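Local structure of Abbfa_003403 (Acinetobacter baumannii, 4ZXH) at residues G740-D745 with N952-R957; G881-V886 with A896-K901; E1113-Y1118 with Y1144-Q1149. The protein is a four-domain nonribosomal peptide synthetase that probably activates an amino acid, carries it on a phosphopantetheine arm, condenses it and releases the product. One frame throughout, in Å; residues are numbered along the deposited sequence.

Overall arrangement
Contacts 1 and 2 are neighbours in the adenylation part of the chain, and contact 3 lies far off in the thioesterase domain. The centres of contacts 1 and 2 are about 14 Å apart. Contact 2 is nested inside the long loop that contact 1 closes. Contact 1 joins the large AMP-binding part to its C-terminal subdomain, and contact 2 is internal packing of that subdomain. They touch at several points, among them Leu955 on Val897 of strand 893-903. Contact 3 comes later in the chain, with its centre about 60 Å from that of contact 2 and 73 Å from that of contact 1. The spacing reflects the modular, extended layout of a multidomain synthetase.

Contact 1: G740-D745 with N952-R957; sequences GGEALD and NKKLDR
Glu742 meets Lys954, Leu955 and Arg957 where the two parts of the adenylation domain face each other. Segment 740-745 follows strand 735-740 of the large part. Segment 952-957, NKKLDR, matches the A10 core motif of adenylation domains and belongs to the C-terminal side. The pairing is consistent with the closed, adenylate-forming arrangement of this family.

The polar contacts centre on one carboxylate oxygen. The Glu742 chain is extended beyond CG (chi2 -176°), which brings the carboxylate up to the other backbone. Leu955 N donates to Glu742 OE2 at 2.9 Å, coming from above the carboxylate plane. Arg957 adds a weak salt bridge, with NH1 at 3.5 Å from Glu742 OE2. The oxygen lies at the edge of the guanidinium group, in its plane. Nearby, Lys953 O anchors the loop to the large part by a hydrogen bond from Thr717 OG1.

The remaining contacts are packing. Glu742 CG is 4.0 Å from Lys954 CG, and the two side chains cross obliquely. Leu955 CB is 3.4 Å from Glu742 OE2, and the side chain of Leu955 also lies on Val897. Further out, the extended Lys954 chain runs close by a backbone carbonyl, with Lys954 CE 3.4 Å from Gly741 O.

Contact 2: G881-V886 with A896-K901; sequences GEIENV and AVVLVK
Glu884 and Val898 lie alongside each other and run in opposite directions. One comes from helix 880-888 and the other from strand 893-903. The helix packs on this strand in the C-terminal subdomain of the adenylation domain. The axes of 881-886 and 896-901 approach to 7.5 Å, and their directions are 148° apart, so the two segments run roughly antiparallel.

The first torsion of Glu884 sets CG beside its own backbone N (chi1 -67°), and the chain is extended from there. The methylene Glu884 CG rests on Val898 CG2 at 3.8 Å. Glu884 CG is also 3.8 Å from Ala896 O. The carboxylate then reaches past the valine side chain to that residue's own backbone N. Val898 N donates to Glu884 OE2 at 3.1 Å, with a nearly straight N-H...O angle of 167°. The oxygen accepts through its anti lone pair, on the side away from its partner oxygen. Glu884 OE2 also lies 3.6 Å from Val897 CA.

One residue earlier on the helix, Ile883 meets the same valine at about a right angle. Its CG2 touches Val898 CG2 at 3.8 Å, and its CD1 is 4.1 Å from Val898 CG1. Leu880 and Leu887 of the helix also touch Val898, and Leu910 of strand 907-916 touches Ile883.

Strand 893-903 is outermost in its sheet. Val897 and Leu899 make backbone bonds to Tyr913 and Val911 of strand 907-916. The Glu884 carboxylate therefore supplies an acceptor to an edge amide that has no strand beside it, while its CG methylene packs against the Val898 side chain.

Contact 3: E1113-Y1118 with Y1144-Q1149; sequences EMATLY and YEISRQ
Gln1149 reaches from helix 1138-1152 to Ala1115 and Thr1116 on helix 1111-1125. Both helices belong to the alpha/beta-hydrolase fold of the thioesterase domain, and strand 1131-1136 lies between them in sequence. Helix 1138-1152 follows a GxCxG sequence that is probably the nucleophile elbow of this fold. The axes of 1113-1118 and 1144-1149 cross at -67° and are 8.9 Å apart at closest.

The Gln1149 chain starts at CB pointing toward the other helix. With CG anti to the carbonyl carbon (chi1 -65°), the extended chain carries its amide across. Gln1149 CD lies 4.0 Å from Ala1115 CB. Gln1149 OE1 then takes a hydrogen bond from Thr1116 OG1 at 2.9 Å. The hydroxyl lies in the carbonyl plane, on a lone pair, with a C=O...O angle of 114°. At the other end of the amide, Gln1149 NE2 packs 3.6 Å from Ala1115 CB, and it donates to Glu1145 OE2 and to Glu1112 O. These bonds at both ends of the amide fix its rotation.

The rest of the contact is apolar. Ala1115 CB touches Ile1146 CG1 at 3.6 Å, and Ile1146 CD1 reaches Tyr1118 CB at 4.0 Å. The Tyr1118 hydroxyl is bonded to His1071 NE2.

Glu1145 CG lies against Ala1115 CB, while its carboxylate holds Arg1148 and Gln1149. Arg1148 grips the carboxylate side-on in a salt bridge, NE to OE1 and NH2 to OE2. Glu1145 OE1 is also bonded to Tyr1253 OH. Glu1145 OE2 holds two donors: Arg1148 NH2 at 3.1 Å on the syn lone pair, and Gln1149 NE2 at 3.1 Å on the anti one.

Contact 1: G740-D745 with N952-R957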
loop_
_atom_site.group_PDB
_atom_site.type_symbol
_atom_site.label_atom_id
_atom_site.label_comp_id
_atom_site.label_asym_id
_atom_site.label_seq_id
_atom_site.Cartn_x
_atom_site.Cartn_y
_atom_site.Cartn_z
ATOM N N GLY A 740 15.869 -22.406 8.301
ATOM C CA GLY A 740 14.861 -23.151 7.561
ATOM C C GLY A 740 13.570 -23.369 8.325
ATOM O O GLY A 740 13.484 -23.024 9.501
ATOM N N GLY A 741 12.567 -23.935 7.654
ATOM C CA GLY A 741 11.303 -24.288 8.288
ATOM C C GLY A 741 10.197 -23.278 8.052
ATOM O O GLY A 741 9.017 -23.625 7.964
ATOM N N GLU A 742 10.593 -22.013 7.968
ATOM C CA GLU A 742 9.696 -20.920 7.635
ATOM C C GLU A 742 10.371 -19.944 6.677
ATOM O O GLU A 742 11.578 -20.012 6.454
ATOM C CB GLU A 742 9.248 -20.197 8.894
ATOM C CG GLU A 742 8.026 -20.806 9.525
ATOM C CD GLU A 742 7.539 -20.020 10.722
ATOM O OE1 GLU A 742 8.370 -19.393 11.430
ATOM O OE2 GLU A 742 6.308 -20.006 10.926
ATOM N N ALA A 743 9.591 -19.040 6.102
ATOM C CA ALA A 743 10.143 -18.075 5.164
ATOM C C ALA A 743 11.164 -17.185 5.863
ATOM O O ALA A 743 11.015 -16.853 7.042
ATOM C CB ALA A 743 9.040 -17.241 4.545
ATOM N N LEU A 744 12.222 -16.835 5.144
ATOM C CA LEU A 744 13.197 -15.895 5.661
ATOM C C LEU A 744 12.830 -14.502 5.157
ATOM O O LEU A 744 12.861 -14.239 3.948
ATOM C CB LEU A 744 14.613 -16.284 5.233
ATOM C CG LEU A 744 15.761 -15.357 5.638
ATOM C CD1 LEU A 744 15.828 -15.233 7.133
ATOM C CD2 LEU A 744 17.067 -15.902 5.118
ATOM N N ASP A 745 12.443 -13.626 6.080
ATOM C CA ASP A 745 12.092 -12.254 5.730
ATOM C C ASP A 745 13.353 -11.408 5.635
ATOM O O ASP A 745 14.379 -11.743 6.226
ATOM C CB ASP A 745 11.105 -11.641 6.743
ATOM C CG ASP A 745 11.555 -11.801 8.190
ATOM O OD1 ASP A 745 11.926 -12.929 8.592
ATOM O OD2 ASP A 745 11.578 -10.790 8.920
ATOM N N ASN A 952 7.775 -27.594 16.761
ATOM C CA ASN A 952 8.971 -27.499 15.907
ATOM C C ASN A 952 9.687 -26.163 16.031
ATOM O O ASN A 952 10.805 -26.003 15.515
ATOM C CB ASN A 952 8.641 -27.661 14.413
ATOM C CG ASN A 952 7.836 -28.876 14.109
ATOM O OD1 ASN A 952 8.367 -29.986 14.032
ATOM N ND2 ASN A 952 6.538 -28.679 13.896
ATOM N N LYS A 953 9.005 -25.204 16.662
ATOM C CA LYS A 953 9.429 -23.798 16.771
ATOM C C LYS A 953 9.154 -23.048 15.461
ATOM O O LYS A 953 10.028 -22.370 14.925
ATOM C CB LYS A 953 10.919 -23.669 17.175
ATOM C CG LYS A 953 11.286 -24.349 18.516
ATOM C CD LYS A 953 10.168 -24.087 19.497
ATOM C CE LYS A 953 10.342 -24.745 20.853
ATOM N NZ LYS A 953 9.145 -24.351 21.676
ATOM N N LYS A 954 7.930 -23.196 14.955
ATOM C CA LYS A 954 7.403 -22.385 13.861
ATOM C C LYS A 954 6.218 -21.604 14.391
ATOM O O LYS A 954 5.572 -22.044 15.340
ATOM C CB LYS A 954 6.941 -23.238 12.673
ATOM C CG LYS A 954 8.007 -24.012 11.944
ATOM C CD LYS A 954 7.357 -24.867 10.894
ATOM C CE LYS A 954 8.310 -25.914 10.345
ATOM N NZ LYS A 954 7.559 -26.932 9.551
ATOM N N LEU A 955 5.909 -20.466 13.773
ATOM C CA LEU A 955 4.715 -19.701 14.139
ATOM C C LEU A 955 3.457 -20.529 13.899
ATOM O O LEU A 955 3.252 -21.090 12.805
ATOM C CB LEU A 955 4.629 -18.395 13.343
ATOM C CG LEU A 955 5.659 -17.309 13.640
ATOM C CD1 LEU A 955 5.557 -16.222 12.596
ATOM C CD2 LEU A 955 5.423 -16.736 15.008
ATOM N N ASP A 956 2.615 -20.601 14.920
ATOM C CA ASP A 956 1.383 -21.367 14.836
ATOM C C ASP A 956 0.187 -20.492 14.438
ATOM O O ASP A 956 -0.701 -20.229 15.254
ATOM C CB ASP A 956 1.122 -22.057 16.172
ATOM C CG ASP A 956 0.068 -23.146 16.071
ATOM O OD1 ASP A 956 -0.379 -23.419 14.926
ATOM O OD2 ASP A 956 -0.311 -23.713 17.134
ATOM N N ARG A 957 0.167 -20.061 13.179
ATOM C CA ARG A 957 -0.857 -19.133 12.675
ATOM C C ARG A 957 -2.320 -19.519 12.992
ATOM O O ARG A 957 -3.147 -18.643 13.252
ATOM C CB ARG A 957 -0.671 -18.945 11.155
ATOM C CG ARG A 957 0.539 -18.063 10.802
ATOM C CD ARG A 957 0.725 -17.884 9.308
ATOM N NE ARG A 957 1.825 -16.981 8.967
ATOM C CZ ARG A 957 3.113 -17.287 9.106
ATOM N NH1 ARG A 957 3.472 -18.471 9.602
ATOM N NH2 ARG A 957 4.046 -16.402 8.761
#

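Contact 2: G881-V886 with A896-K901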
loop_
_atom_site.group_PDB
_atom_site.type_symbol
_atom_site.label_atom_id
_atom_site.label_comp_id
_atom_site.label_asym_id
_atom_site.label_seq_id
_atom_site.Cartn_x
_atom_site.Cartn_y
_atom_site.Cartn_z
ATOM N N GLY A 881 3.597 -10.710 3.747
ATOM C CA GLY A 881 4.925 -10.414 4.254
ATOM C C GLY A 881 5.416 -8.998 4.006
ATOM O O GLY A 881 6.258 -8.499 4.753
ATOM N N GLU A 882 4.908 -8.333 2.970
ATOM C CA GLU A 882 5.318 -6.956 2.745
ATOM C C GLU A 882 4.752 -6.086 3.852
ATOM O O GLU A 882 5.436 -5.187 4.367
ATOM C CB GLU A 882 4.870 -6.461 1.386
ATOM C CG GLU A 882 5.483 -7.244 0.247
ATOM C CD GLU A 882 4.993 -6.777 -1.102
ATOM O OE1 GLU A 882 4.214 -5.803 -1.137
ATOM O OE2 GLU A 882 5.386 -7.384 -2.122
ATOM N N ILE A 883 3.512 -6.367 4.246
ATOM C CA ILE A 883 2.950 -5.680 5.403
ATOM C C ILE A 883 3.771 -5.983 6.659
ATOM O O ILE A 883 4.053 -5.084 7.457
ATOM C CB ILE A 883 1.487 -6.073 5.638
ATOM C CG1 ILE A 883 0.715 -6.060 4.316
ATOM C CG2 ILE A 883 0.830 -5.158 6.678
ATOM C CD1 ILE A 883 -0.746 -6.473 4.461
ATOM N N GLU A 884 4.174 -7.242 6.830
ATOM C CA GLU A 884 4.948 -7.638 8.018
ATOM C C GLU A 884 6.292 -6.917 8.090
ATOM O O GLU A 884 6.709 -6.487 9.168
ATOM C CB GLU A 884 5.148 -9.154 8.049
ATOM C CG GLU A 884 3.841 -9.909 8.276
ATOM C CD GLU A 884 3.925 -11.407 8.031
ATOM O OE1 GLU A 884 4.993 -11.912 7.599
ATOM O OE2 GLU A 884 2.895 -12.082 8.265
ATOM N N ASN A 885 6.942 -6.749 6.937
ATOM C CA ASN A 885 8.208 -6.028 6.870
ATOM C C ASN A 885 8.077 -4.557 7.255
ATOM O O ASN A 885 8.943 -4.025 7.970
ATOM C CB ASN A 885 8.822 -6.151 5.476
ATOM C CG ASN A 885 9.520 -7.496 5.259
ATOM O OD1 ASN A 885 10.056 -8.096 6.201
ATOM N ND2 ASN A 885 9.505 -7.980 4.021
ATOM N N VAL A 886 7.005 -3.898 6.809
ATOM C CA VAL A 886 6.834 -2.487 7.144
ATOM C C VAL A 886 6.596 -2.333 8.659
ATOM O O VAL A 886 7.168 -1.445 9.297
ATOM C CB VAL A 886 5.677 -1.821 6.352
ATOM C CG1 VAL A 886 5.406 -0.446 6.895
ATOM C CG2 VAL A 886 6.021 -1.708 4.881
ATOM N N ALA A 896 5.861 -9.306 13.895
ATOM C CA ALA A 896 4.540 -8.996 13.373
ATOM C C ALA A 896 4.051 -10.154 12.516
ATOM O O ALA A 896 4.828 -10.800 11.823
ATOM C CB ALA A 896 4.558 -7.683 12.562
ATOM N N VAL A 897 2.761 -10.427 12.588
ATOM C CA VAL A 897 2.151 -11.427 11.737
ATOM C C VAL A 897 0.844 -10.834 11.236
ATOM O O VAL A 897 0.082 -10.245 12.014
ATOM C CB VAL A 897 1.905 -12.753 12.500
ATOM C CG1 VAL A 897 0.861 -13.604 11.799
ATOM C CG2 VAL A 897 3.191 -13.522 12.667
ATOM N N VAL A 898 0.593 -10.960 9.941
ATOM C CA VAL A 898 -0.618 -10.415 9.351
ATOM C C VAL A 898 -1.410 -11.548 8.730
ATOM O O VAL A 898 -0.860 -12.348 7.970
ATOM C CB VAL A 898 -0.299 -9.340 8.285
ATOM C CG1 VAL A 898 -1.571 -8.802 7.671
ATOM C CG2 VAL A 898 0.506 -8.209 8.892
ATOM N N LEU A 899 -2.693 -11.638 9.061
ATOM C CA LEU A 899 -3.538 -12.686 8.479
ATOM C C LEU A 899 -4.763 -12.093 7.817
ATOM O O LEU A 899 -5.176 -10.966 8.126
ATOM C CB LEU A 899 -3.991 -13.708 9.538
ATOM C CG LEU A 899 -2.938 -14.343 10.456
ATOM C CD1 LEU A 899 -3.595 -15.264 11.495
ATOM C CD2 LEU A 899 -1.873 -15.076 9.661
ATOM N N VAL A 900 -5.350 -12.859 6.907
ATOM C CA VAL A 900 -6.657 -12.509 6.383
ATOM C C VAL A 900 -7.703 -13.278 7.186
ATOM O O VAL A 900 -7.537 -14.478 7.417
ATOM C CB VAL A 900 -6.774 -12.837 4.878
ATOM C CG1 VAL A 900 -8.182 -12.557 4.379
ATOM C CG2 VAL A 900 -5.746 -12.043 4.073
ATOM N N LYS A 901 -8.756 -12.590 7.633
ATOM C CA LYS A 901 -9.867 -13.246 8.336
ATOM C C LYS A 901 -11.200 -12.892 7.693
ATOM O O LYS A 901 -11.323 -11.847 7.048
ATOM C CB LYS A 901 -9.896 -12.860 9.813
ATOM C CG LYS A 901 -8.690 -13.308 10.621
ATOM C CD LYS A 901 -8.647 -14.809 10.859
ATOM C CE LYS A 901 -7.428 -15.157 11.708
ATOM N NZ LYS A 901 -7.339 -16.595 12.069
#

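Contact 3: E1113-Y1118 with Y1144-Q1149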
loop_
_atom_site.group_PDB
_atom_site.type_symbol
_atom_site.label_atom_id
_atom_site.label_comp_id
_atom_site.label_asym_id
_atom_site.label_seq_id
_atom_site.Cartn_x
_atom_site.Cartn_y
_atom_site.Cartn_z
ATOM N N GLU A 1113 -13.197 46.898 24.691
ATOM C CA GLU A 1113 -12.117 46.820 23.706
ATOM C C GLU A 1113 -12.324 45.655 22.751
ATOM O O GLU A 1113 -12.097 45.765 21.548
ATOM C CB GLU A 1113 -10.755 46.699 24.396
ATOM C CG GLU A 1113 -10.318 47.944 25.139
ATOM C CD GLU A 1113 -10.367 49.188 24.266
ATOM O OE1 GLU A 1113 -10.040 49.088 23.063
ATOM O OE2 GLU A 1113 -10.729 50.267 24.785
ATOM N N MET A 1114 -12.743 44.534 23.316
ATOM C CA MET A 1114 -13.142 43.345 22.564
ATOM C C MET A 1114 -14.111 43.732 21.445
ATOM O O MET A 1114 -13.950 43.335 20.293
ATOM C CB MET A 1114 -13.789 42.338 23.524
ATOM C CG MET A 1114 -13.868 40.922 23.079
ATOM S SD MET A 1114 -14.471 39.855 24.427
ATOM C CE MET A 1114 -13.277 40.229 25.711
ATOM N N ALA A 1115 -15.106 44.537 21.803
ATOM C CA ALA A 1115 -16.174 44.917 20.893
ATOM C C ALA A 1115 -15.684 45.772 19.715
ATOM O O ALA A 1115 -16.005 45.478 18.558
ATOM C CB ALA A 1115 -17.265 45.646 21.661
ATOM N N THR A 1116 -14.929 46.831 20.015
ATOM C CA THR A 1116 -14.309 47.646 18.984
ATOM C C THR A 1116 -13.486 46.797 18.019
ATOM O O THR A 1116 -13.597 46.933 16.805
ATOM C CB THR A 1116 -13.393 48.729 19.587
ATOM O OG1 THR A 1116 -14.162 49.596 20.424
ATOM C CG2 THR A 1116 -12.737 49.542 18.480
ATOM N N LEU A 1117 -12.657 45.915 18.566
ATOM C CA LEU A 1117 -11.823 45.049 17.744
ATOM C C LEU A 1117 -12.659 44.186 16.806
ATOM O O LEU A 1117 -12.350 44.083 15.613
ATOM C CB LEU A 1117 -10.957 44.147 18.621
ATOM C CG LEU A 1117 -10.070 43.215 17.798
ATOM C CD1 LEU A 1117 -9.063 44.072 17.059
ATOM C CD2 LEU A 1117 -9.384 42.153 18.656
ATOM N N TYR A 1118 -13.712 43.571 17.351
ATOM C CA TYR A 1118 -14.573 42.676 16.569
ATOM C C TYR A 1118 -15.367 43.462 15.532
ATOM O O TYR A 1118 -15.488 43.021 14.384
ATOM C CB TYR A 1118 -15.529 41.874 17.471
ATOM C CG TYR A 1118 -14.831 40.910 18.406
ATOM C CD1 TYR A 1118 -13.476 40.614 18.260
ATOM C CD2 TYR A 1118 -15.522 40.295 19.435
ATOM C CE1 TYR A 1118 -12.836 39.751 19.104
ATOM C CE2 TYR A 1118 -14.882 39.407 20.294
ATOM C CZ TYR A 1118 -13.543 39.151 20.125
ATOM O OH TYR A 1118 -12.916 38.285 20.989
ATOM N N TYR A 1144 -24.308 42.567 23.111
ATOM C CA TYR A 1144 -24.940 43.736 23.700
ATOM C C TYR A 1144 -24.013 44.928 23.573
ATOM O O TYR A 1144 -24.428 45.989 23.097
ATOM C CB TYR A 1144 -25.290 43.468 25.162
ATOM C CG TYR A 1144 -26.176 44.508 25.830
ATOM C CD1 TYR A 1144 -27.520 44.630 25.490
ATOM C CD2 TYR A 1144 -25.682 45.320 26.839
ATOM C CE1 TYR A 1144 -28.338 45.556 26.113
ATOM C CE2 TYR A 1144 -26.490 46.246 27.478
ATOM C CZ TYR A 1144 -27.814 46.366 27.110
ATOM O OH TYR A 1144 -28.619 47.292 27.747
ATOM N N GLU A 1145 -22.751 44.747 23.962
ATOM C CA GLU A 1145 -21.795 45.858 23.922
ATOM C C GLU A 1145 -21.453 46.261 22.480
ATOM O O GLU A 1145 -21.231 47.437 22.188
ATOM C CB GLU A 1145 -20.514 45.513 24.697
ATOM C CG GLU A 1145 -19.393 46.546 24.555
ATOM C CD GLU A 1145 -19.766 47.928 25.111
ATOM O OE1 GLU A 1145 -20.699 48.022 25.948
ATOM O OE2 GLU A 1145 -19.115 48.920 24.711
ATOM N N ILE A 1146 -21.423 45.288 21.577
ATOM C CA ILE A 1146 -21.214 45.605 20.173
ATOM C C ILE A 1146 -22.386 46.422 19.647
ATOM O O ILE A 1146 -22.176 47.400 18.924
ATOM C CB ILE A 1146 -21.015 44.354 19.336
ATOM C CG1 ILE A 1146 -19.606 43.825 19.567
ATOM C CG2 ILE A 1146 -21.171 44.662 17.879
ATOM C CD1 ILE A 1146 -19.290 42.617 18.757
ATOM N N SER A 1147 -23.607 46.056 20.037
ATOM C CA SER A 1147 -24.777 46.856 19.673
ATOM C C SER A 1147 -24.663 48.273 20.194
ATOM O O SER A 1147 -24.935 49.220 19.467
ATOM C CB SER A 1147 -26.057 46.242 20.213
ATOM O OG SER A 1147 -26.173 44.897 19.814
ATOM N N ARG A 1148 -24.265 48.403 21.458
ATOM C CA ARG A 1148 -24.159 49.700 22.120
ATOM C C ARG A 1148 -23.224 50.621 21.352
ATOM O O ARG A 1148 -23.467 51.831 21.272
ATOM C CB ARG A 1148 -23.671 49.544 23.573
ATOM C CG ARG A 1148 -23.935 50.777 24.455
ATOM C CD ARG A 1148 -23.228 50.736 25.817
ATOM N NE ARG A 1148 -21.773 50.800 25.681
ATOM C CZ ARG A 1148 -21.087 51.909 25.401
ATOM N NH1 ARG A 1148 -21.725 53.063 25.226
ATOM N NH2 ARG A 1148 -19.759 51.865 25.292
ATOM N N GLN A 1149 -22.167 50.050 20.776
ATOM C CA GLN A 1149 -21.188 50.839 20.029
ATOM C C GLN A 1149 -21.648 51.160 18.605
ATOM O O GLN A 1149 -21.404 52.261 18.118
ATOM C CB GLN A 1149 -19.838 50.123 19.984
ATOM C CG GLN A 1149 -19.168 49.954 21.337
ATOM C CD GLN A 1149 -17.687 49.613 21.217
ATOM O OE1 GLN A 1149 -17.086 49.768 20.156
ATOM N NE2 GLN A 1149 -17.092 49.148 22.311
#